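Local coordinates for CELL WALL surface anchor family protein (PDB 2WW8) that serves as the adhesin of the Streptococcus pneumoniae pilus and is thought to recognise host cells through an integrin-like module carried on an elongated multidomain stalk, at residues G149-I161 and N708-D720. Residues are numbered along the deposited sequence; the frame is centred on the assembly and turned at random.
Sequences GTYPDVQTPYQII and NTVRDFPIPKIRD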
ATOM      1  N   GLY A 149       0.339  15.144  10.792  1.00 18.74           N
ATOM      2  CA  GLY A 149       1.724  15.582  10.708  1.00 17.20           C
ATOM      3  C   GLY A 149       1.783  16.668   9.646  1.00 17.63           C
ATOM      4  O   GLY A 149       0.767  16.914   8.961  1.00 18.10           O
ATOM      5  N   THR A 150       2.954  17.299   9.498  1.00 17.87           N
ATOM      6  CA  THR A 150       3.236  18.340   8.495  1.00 17.22           C
ATOM      7  C   THR A 150       4.535  17.975   7.748  1.00 18.29           C
ATOM      8  O   THR A 150       5.580  17.726   8.374  1.00 19.37           O
ATOM      9  CB  THR A 150       3.295  19.741   9.119  1.00 18.97           C
ATOM     10  OG1 THR A 150       2.025  20.052   9.715  1.00 21.94           O
ATOM     11  CG2 THR A 150       3.585  20.835   8.083  1.00 18.06           C
ATOM     12  N   TYR A 151       4.451  17.879   6.421  1.00 15.23           N
ATOM     13  CA  TYR A 151       5.625  17.657   5.568  1.00 15.71           C
ATOM     14  C   TYR A 151       6.509  18.870   5.610  1.00 14.42           C
ATOM     15  O   TYR A 151       6.054  19.968   5.281  1.00 15.61           O
ATOM     16  CB  TYR A 151       5.237  17.391   4.120  1.00 15.35           C
ATOM     17  CG  TYR A 151       4.661  16.013   3.878  1.00 14.83           C
ATOM     18  CD1 TYR A 151       5.454  14.877   4.071  1.00 15.86           C
ATOM     19  CD2 TYR A 151       3.374  15.839   3.390  1.00 16.77           C
ATOM     20  CE1 TYR A 151       4.963  13.628   3.851  1.00 11.21           C
ATOM     21  CE2 TYR A 151       2.872  14.550   3.133  1.00 19.29           C
ATOM     22  CZ  TYR A 151       3.695  13.462   3.336  1.00 18.13           C
ATOM     23  OH  TYR A 151       3.200  12.189   3.110  1.00 15.57           O
ATOM     24  N   PRO A 152       7.766  18.695   6.034  1.00 13.81           N
ATOM     25  CA  PRO A 152       8.598  19.916   6.098  1.00 14.25           C
ATOM     26  C   PRO A 152       8.821  20.582   4.735  1.00 12.94           C
ATOM     27  O   PRO A 152       8.801  21.793   4.718  1.00 14.50           O
ATOM     28  CB  PRO A 152       9.933  19.407   6.637  1.00 13.74           C
ATOM     29  CG  PRO A 152       9.485  18.239   7.527  1.00 15.80           C
ATOM     30  CD  PRO A 152       8.396  17.560   6.723  1.00 13.07           C
ATOM     31  N   ASP A 153       9.012  19.808   3.662  1.00 11.93           N
ATOM     32  CA  ASP A 153       9.473  20.312   2.387  1.00 11.12           C
ATOM     33  C   ASP A 153       8.522  21.385   1.822  1.00 12.29           C
ATOM     34  O   ASP A 153       8.972  22.436   1.380  1.00 10.59           O
ATOM     35  CB  ASP A 153       9.650  19.232   1.321  1.00 10.63           C
ATOM     36  CG  ASP A 153       8.539  18.142   1.300  1.00 12.05           C
ATOM     37  OD1 ASP A 153       7.372  18.305   1.723  1.00 13.92           O
ATOM     38  OD2 ASP A 153       8.828  17.068   0.755  1.00 13.19           O
ATOM     39  N   VAL A 154       7.227  21.087   1.811  1.00 12.63           N
ATOM     40  CA  VAL A 154       6.237  22.027   1.265  1.00 12.27           C
ATOM     41  C   VAL A 154       5.162  22.348   2.284  1.00 14.24           C
ATOM     42  O   VAL A 154       4.222  23.069   1.961  1.00 16.56           O
ATOM     43  CB  VAL A 154       5.631  21.575  -0.083  1.00 12.43           C
ATOM     44  CG1 VAL A 154       6.743  21.417  -1.118  1.00 11.23           C
ATOM     45  CG2 VAL A 154       4.842  20.253   0.115  1.00 10.58           C
ATOM     46  N   GLN A 155       5.313  21.885   3.522  1.00 14.30           N
ATOM     47  CA  GLN A 155       4.581  22.492   4.620  1.00 16.00           C
ATOM     48  C   GLN A 155       3.080  22.165   4.596  1.00 17.91           C
ATOM     49  O   GLN A 155       2.299  22.988   5.047  1.00 17.37           O
ATOM     50  CB  GLN A 155       4.736  24.020   4.590  1.00 15.70           C
ATOM     51  CG  GLN A 155       6.128  24.519   4.902  1.00 15.32           C
ATOM     52  CD  GLN A 155       6.452  24.428   6.374  1.00 16.20           C
ATOM     53  OE1 GLN A 155       6.061  25.288   7.174  1.00 15.57           O
ATOM     54  NE2 GLN A 155       7.149  23.363   6.750  1.00 19.60           N
ATOM     55  N   THR A 156       2.692  20.994   4.091  1.00 18.50           N
ATOM     56  CA  THR A 156       1.279  20.621   4.040  1.00 17.79           C
ATOM     57  C   THR A 156       0.928  19.517   5.058  1.00 18.66           C
ATOM     58  O   THR A 156       1.765  18.654   5.342  1.00 17.02           O
ATOM     59  CB  THR A 156       0.900  20.168   2.610  1.00 18.50           C
ATOM     60  OG1 THR A 156       1.676  19.012   2.292  1.00 17.64           O
ATOM     61  CG2 THR A 156       1.136  21.277   1.555  1.00 15.82           C
ATOM     62  N   PRO A 157      -0.286  19.560   5.661  1.00 18.14           N
ATOM     63  CA  PRO A 157      -0.662  18.569   6.696  1.00 19.03           C
ATOM     64  C   PRO A 157      -0.905  17.182   6.117  1.00 18.48           C
ATOM     65  O   PRO A 157      -1.297  17.046   4.966  1.00 19.17           O
ATOM     66  CB  PRO A 157      -1.964  19.125   7.312  1.00 18.13           C
ATOM     67  CG  PRO A 157      -2.556  20.001   6.184  1.00 20.26           C
ATOM     68  CD  PRO A 157      -1.345  20.556   5.409  1.00 19.67           C
ATOM     69  N   TYR A 158      -0.646  16.122   6.868  1.00 17.63           N
ATOM     70  CA  TYR A 158      -1.158  14.835   6.385  1.00 16.92           C
ATOM     71  C   TYR A 158      -1.831  14.200   7.584  1.00 17.34           C
ATOM     72  O   TYR A 158      -1.380  14.494   8.697  1.00 18.79           O
ATOM     73  CB  TYR A 158      -0.042  13.928   5.872  1.00 15.69           C
ATOM     74  CG  TYR A 158       1.186  13.705   6.741  1.00 14.53           C
ATOM     75  CD1 TYR A 158       2.314  14.538   6.643  1.00 18.06           C
ATOM     76  CD2 TYR A 158       1.226  12.683   7.673  1.00 11.88           C
ATOM     77  CE1 TYR A 158       3.479  14.303   7.433  1.00 12.16           C
ATOM     78  CE2 TYR A 158       2.357  12.468   8.485  1.00 11.42           C
ATOM     79  CZ  TYR A 158       3.488  13.264   8.345  1.00 11.81           C
ATOM     80  OH  TYR A 158       4.626  13.044   9.114  1.00 15.49           O
ATOM     81  N   GLN A 159      -2.828  13.342   7.351  1.00 16.74           N
ATOM     82  CA  GLN A 159      -3.577  12.692   8.409  1.00 18.77           C
ATOM     83  C   GLN A 159      -2.822  11.514   9.035  1.00 19.85           C
ATOM     84  O   GLN A 159      -1.919  10.929   8.429  1.00 19.86           O
ATOM     85  CB  GLN A 159      -4.946  12.242   7.894  1.00 19.32           C
ATOM     86  CG  GLN A 159      -5.701  13.287   7.046  1.00 23.66           C
ATOM     87  CD  GLN A 159      -5.922  14.629   7.750  1.00 30.51           C
ATOM     88  OE1 GLN A 159      -6.523  14.691   8.849  1.00 25.61           O
ATOM     89  NE2 GLN A 159      -5.420  15.713   7.117  1.00 30.75           N
ATOM     90  N   ILE A 160      -3.206  11.172  10.262  1.00 18.97           N
ATOM     91  CA  ILE A 160      -2.538  10.165  11.073  1.00 19.75           C
ATOM     92  C   ILE A 160      -3.632   9.267  11.604  1.00 20.13           C
ATOM     93  O   ILE A 160      -4.568   9.800  12.193  1.00 19.92           O
ATOM     94  CB  ILE A 160      -1.920  10.815  12.345  1.00 20.74           C
ATOM     95  CG1 ILE A 160      -0.730  11.712  12.030  1.00 23.15           C
ATOM     96  CG2 ILE A 160      -1.475   9.786  13.343  1.00 22.75           C
ATOM     97  CD1 ILE A 160       0.251  11.061  11.029  1.00 24.09           C
ATOM     98  N   ILE A 161      -3.518   7.945  11.452  1.00 20.42           N
ATOM     99  CA  ILE A 161      -4.518   6.973  11.901  1.00 20.08           C
ATOM    100  C   ILE A 161      -3.948   5.822  12.736  1.00 20.26           C
ATOM    101  O   ILE A 161      -2.770   5.441  12.626  1.00 20.35           O
ATOM    102  CB  ILE A 161      -5.295   6.353  10.743  1.00 19.63           C
ATOM    103  CG1 ILE A 161      -4.336   5.534   9.868  1.00 21.10           C
ATOM    104  CG2 ILE A 161      -6.065   7.465  10.004  1.00 20.51           C
ATOM    105  CD1 ILE A 161      -5.070   4.681   8.834  1.00 25.92           C
ATOM    106  N   ASN A 708      19.872  19.986  -3.425  1.00 22.15           N
ATOM    107  CA  ASN A 708      18.796  20.705  -2.766  1.00 21.28           C
ATOM    108  C   ASN A 708      17.403  20.255  -3.140  1.00 19.13           C
ATOM    109  O   ASN A 708      16.458  20.976  -2.806  1.00 21.00           O
ATOM    110  CB  ASN A 708      18.879  22.200  -3.083  1.00 21.69           C
ATOM    111  CG  ASN A 708      20.107  22.844  -2.466  1.00 25.75           C
ATOM    112  OD1 ASN A 708      20.733  23.709  -3.076  1.00 33.17           O
ATOM    113  ND2 ASN A 708      20.475  22.413  -1.266  1.00 26.93           N
ATOM    114  N   THR A 709      17.262  19.171  -3.895  1.00 16.81           N
ATOM    115  CA  THR A 709      15.947  18.572  -4.137  1.00 17.00           C
ATOM    116  C   THR A 709      15.755  17.448  -3.159  1.00 15.70           C
ATOM    117  O   THR A 709      16.435  16.437  -3.251  1.00 16.53           O
ATOM    118  CB  THR A 709      15.804  18.055  -5.584  1.00 17.74           C
ATOM    119  OG1 THR A 709      16.017  19.188  -6.413  1.00 20.17           O
ATOM    120  CG2 THR A 709      14.422  17.526  -5.827  1.00 16.75           C
ATOM    121  N   VAL A 710      14.865  17.668  -2.189  1.00 15.91           N
ATOM    122  CA  VAL A 710      14.652  16.811  -1.064  1.00 14.28           C
ATOM    123  C   VAL A 710      13.147  16.596  -0.987  1.00 14.43           C
ATOM    124  O   VAL A 710      12.338  17.539  -1.036  1.00 15.81           O
ATOM    125  CB  VAL A 710      15.098  17.495   0.230  1.00 16.00           C
ATOM    126  CG1 VAL A 710      15.291  16.427   1.253  1.00 16.56           C
ATOM    127  CG2 VAL A 710      16.405  18.146   0.001  1.00 21.84           C
ATOM    128  N   ARG A 711      12.773  15.336  -0.874  1.00 12.17           N
ATOM    129  CA  ARG A 711      11.383  14.974  -0.642  1.00 12.60           C
ATOM    130  C   ARG A 711      11.228  14.245   0.714  1.00 13.12           C
ATOM    131  O   ARG A 711      11.924  13.269   0.936  1.00 11.42           O
ATOM    132  CB  ARG A 711      10.893  14.017  -1.748  1.00 12.32           C
ATOM    133  CG  ARG A 711      11.279  14.381  -3.221  1.00 13.98           C
ATOM    134  CD  ARG A 711      10.725  15.739  -3.530  1.00 14.46           C
ATOM    135  NE  ARG A 711      10.821  16.068  -4.949  1.00 14.35           N
ATOM    136  CZ  ARG A 711      10.948  17.303  -5.399  1.00 16.16           C
ATOM    137  NH1 ARG A 711      11.047  18.312  -4.538  1.00 17.38           N
ATOM    138  NH2 ARG A 711      11.011  17.538  -6.704  1.00 13.12           N
ATOM    139  N   ASP A 712      10.302  14.691   1.565  1.00 12.78           N
ATOM    140  CA  ASP A 712       9.987  14.081   2.842  1.00 14.66           C
ATOM    141  C   ASP A 712       9.113  12.828   2.728  1.00 14.81           C
ATOM    142  O   ASP A 712       8.159  12.788   1.974  1.00 15.24           O
ATOM    143  CB  ASP A 712       9.296  15.088   3.782  1.00 15.01           C
ATOM    144  CG  ASP A 712      10.273  16.119   4.307  1.00 17.87           C
ATOM    145  OD1 ASP A 712      11.102  15.701   5.142  1.00 19.18           O
ATOM    146  OD2 ASP A 712      10.292  17.290   3.824  1.00 15.90           O
ATOM    147  N   PHE A 713       9.453  11.824   3.521  1.00 13.13           N
ATOM    148  CA  PHE A 713       8.575  10.696   3.813  1.00 15.90           C
ATOM    149  C   PHE A 713       7.608  11.055   4.956  1.00 17.51           C
ATOM    150  O   PHE A 713       7.968  11.799   5.889  1.00 18.68           O
ATOM    151  CB  PHE A 713       9.439   9.516   4.338  1.00 13.73           C
ATOM    152  CG  PHE A 713      10.194   8.793   3.257  1.00 14.56           C
ATOM    153  CD1 PHE A 713      11.429   9.246   2.821  1.00 15.92           C
ATOM    154  CD2 PHE A 713       9.719   7.565   2.800  1.00 15.12           C
ATOM    155  CE1 PHE A 713      12.131   8.521   1.836  1.00 13.39           C
ATOM    156  CE2 PHE A 713      10.387   6.834   1.842  1.00 15.62           C
ATOM    157  CZ  PHE A 713      11.604   7.313   1.367  1.00 15.51           C
ATOM    158  N   PRO A 714       6.414  10.449   4.967  1.00 18.32           N
ATOM    159  CA  PRO A 714       5.542  10.697   6.125  1.00 17.53           C
ATOM    160  C   PRO A 714       5.990   9.860   7.351  1.00 19.60           C
ATOM    161  O   PRO A 714       6.760   8.926   7.142  1.00 19.11           O
ATOM    162  CB  PRO A 714       4.179  10.232   5.614  1.00 18.60           C
ATOM    163  CG  PRO A 714       4.504   9.141   4.633  1.00 16.96           C
ATOM    164  CD  PRO A 714       5.802   9.545   3.972  1.00 18.54           C
ATOM    165  N   ILE A 715       5.587  10.183   8.591  1.00 17.24           N
ATOM    166  CA  ILE A 715       6.210   9.596   9.800  1.00 19.05           C
ATOM    167  C   ILE A 715       5.212   8.958  10.817  1.00 17.83           C
ATOM    168  O   ILE A 715       4.353   9.662  11.339  1.00 18.89           O
ATOM    169  CB  ILE A 715       7.017  10.673  10.604  1.00 19.70           C
ATOM    170  CG1 ILE A 715       7.870  11.558   9.693  1.00 19.29           C
ATOM    171  CG2 ILE A 715       7.935   9.999  11.602  1.00 17.55           C
ATOM    172  CD1 ILE A 715       9.041  10.789   9.200  1.00 17.30           C
ATOM    173  N   PRO A 716       5.350   7.653  11.134  1.00 18.04           N
ATOM    174  CA  PRO A 716       4.564   6.957  12.150  1.00 14.80           C
ATOM    175  C   PRO A 716       4.973   7.352  13.571  1.00 14.30           C
ATOM    176  O   PRO A 716       6.037   7.956  13.778  1.00 12.97           O
ATOM    177  CB  PRO A 716       4.976   5.489  11.956  1.00 15.83           C
ATOM    178  CG  PRO A 716       5.462   5.429  10.491  1.00 17.68           C
ATOM    179  CD  PRO A 716       6.265   6.707  10.439  1.00 17.20           C
ATOM    180  N   LYS A 717       4.119   6.980  14.530  1.00 14.91           N
ATOM    181  CA  LYS A 717       4.351   7.325  15.937  1.00 15.78           C
ATOM    182  C   LYS A 717       4.051   6.105  16.789  1.00 15.27           C
ATOM    183  O   LYS A 717       3.161   5.330  16.421  1.00 16.04           O
ATOM    184  CB  LYS A 717       3.407   8.435  16.413  1.00 16.21           C
ATOM    185  CG  LYS A 717       3.735   9.786  15.797  1.00 17.01           C
ATOM    186  CD  LYS A 717       2.866  10.089  14.606  1.00 21.84           C
ATOM    187  CE  LYS A 717       3.023  11.569  14.235  1.00 25.04           C
ATOM    188  NZ  LYS A 717       4.105  11.735  13.171  1.00 23.73           N
ATOM    189  N   ILE A 718       4.745   5.956  17.920  1.00 13.69           N
ATOM    190  CA  ILE A 718       4.444   4.853  18.827  1.00 13.67           C
ATOM    191  C   ILE A 718       4.503   5.401  20.244  1.00 15.27           C
ATOM    192  O   ILE A 718       5.197   6.413  20.506  1.00 14.17           O
ATOM    193  CB  ILE A 718       5.417   3.655  18.659  1.00 14.92           C
ATOM    194  CG1 ILE A 718       6.862   4.096  18.940  1.00 14.42           C
ATOM    195  CG2 ILE A 718       5.246   3.035  17.244  1.00 11.92           C
ATOM    196  CD1 ILE A 718       7.867   2.966  18.982  1.00 13.19           C
ATOM    197  N   ARG A 719       3.749   4.751  21.140  1.00 15.44           N
ATOM    198  CA  ARG A 719       3.806   5.110  22.554  1.00 15.31           C
ATOM    199  C   ARG A 719       3.618   3.890  23.440  1.00 15.92           C
ATOM    200  O   ARG A 719       3.327   2.793  22.948  1.00 15.09           O
ATOM    201  CB  ARG A 719       2.697   6.106  22.902  1.00 15.44           C
ATOM    202  CG  ARG A 719       1.320   5.498  22.653  1.00 16.32           C
ATOM    203  CD  ARG A 719       0.264   6.335  23.307  1.00 16.37           C
ATOM    204  NE  ARG A 719      -1.090   5.884  23.019  1.00 16.69           N
ATOM    205  CZ  ARG A 719      -2.150   6.418  23.604  1.00 17.31           C
ATOM    206  NH1 ARG A 719      -1.958   7.392  24.480  1.00 15.31           N
ATOM    207  NH2 ARG A 719      -3.367   5.979  23.320  1.00 19.35           N
ATOM    208  N   ASP A 720       3.768   4.090  24.749  1.00 14.10           N
ATOM    209  CA  ASP A 720       3.407   3.075  25.745  1.00 15.30           C
ATOM    210  C   ASP A 720       2.949   3.795  27.014  1.00 14.38           C
ATOM    211  O   ASP A 720       3.118   5.017  27.108  1.00 12.88           O
ATOM    212  CB  ASP A 720       4.555   2.113  26.085  1.00 15.45           C
ATOM    213  CG  ASP A 720       4.065   0.806  26.730  1.00 16.02           C
ATOM    214  OD1 ASP A 720       2.844   0.521  26.769  1.00 16.59           O
ATOM    215  OD2 ASP A 720       4.908   0.039  27.224  1.00 15.96           O
TER
HETATM  216  O   HOH W   1       6.912  14.154   7.742  1.00 27.21           O
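Asp153 and Asp712 reach past each other in opposite directions, each carboxylate taking the other residue's backbone N-H. Asp712 N gives Asp153 OD2 a nearly straight bond of 2.9 Å (178°), entering from above the carboxylate plane; the return bond, Asp153 N to Asp712 OD2, is weak at 126°. A small acid suits both places, being short enough to meet a neighbouring main chain.

From CB outward, Tyr158 first heads toward the 708-720 segment, with CG between its own N and carbonyl carbon (chi1 50°). Tyr158 CD1 lies over the centre of the Tyr151 ring. Pro714 CB sits over one face of the Tyr158 ring in a CH-pi contact, 4.2 Å from its centroid, while Gly149 CA covers the opposite face. Tyr158 CE2 and CZ approach Pro714 and Ile715 N, and at the tip Tyr158 OH accepts the N-H of Ile715 N at 3.1 Å and shares a water with Phe713 O. Tyr151 flanks the same proline: Tyr151 OH is 3.3 Å from Pro714 CB. Proline offers both tyrosines a compact apolar surface without an N-H to satisfy.

The hairpin of strands 148-150 and 157-162 thus packs against a segment of the Ig-like region 547 residues further along the chain. Asp153 OD2 and Asp712 OD2, two acceptors, lie 3.4 Å apart; salt bridges from Asp153 OD2 to Arg182 and from Asp712 OD1 to Arg697 probably offset their repulsion and keep both aspartates ionised.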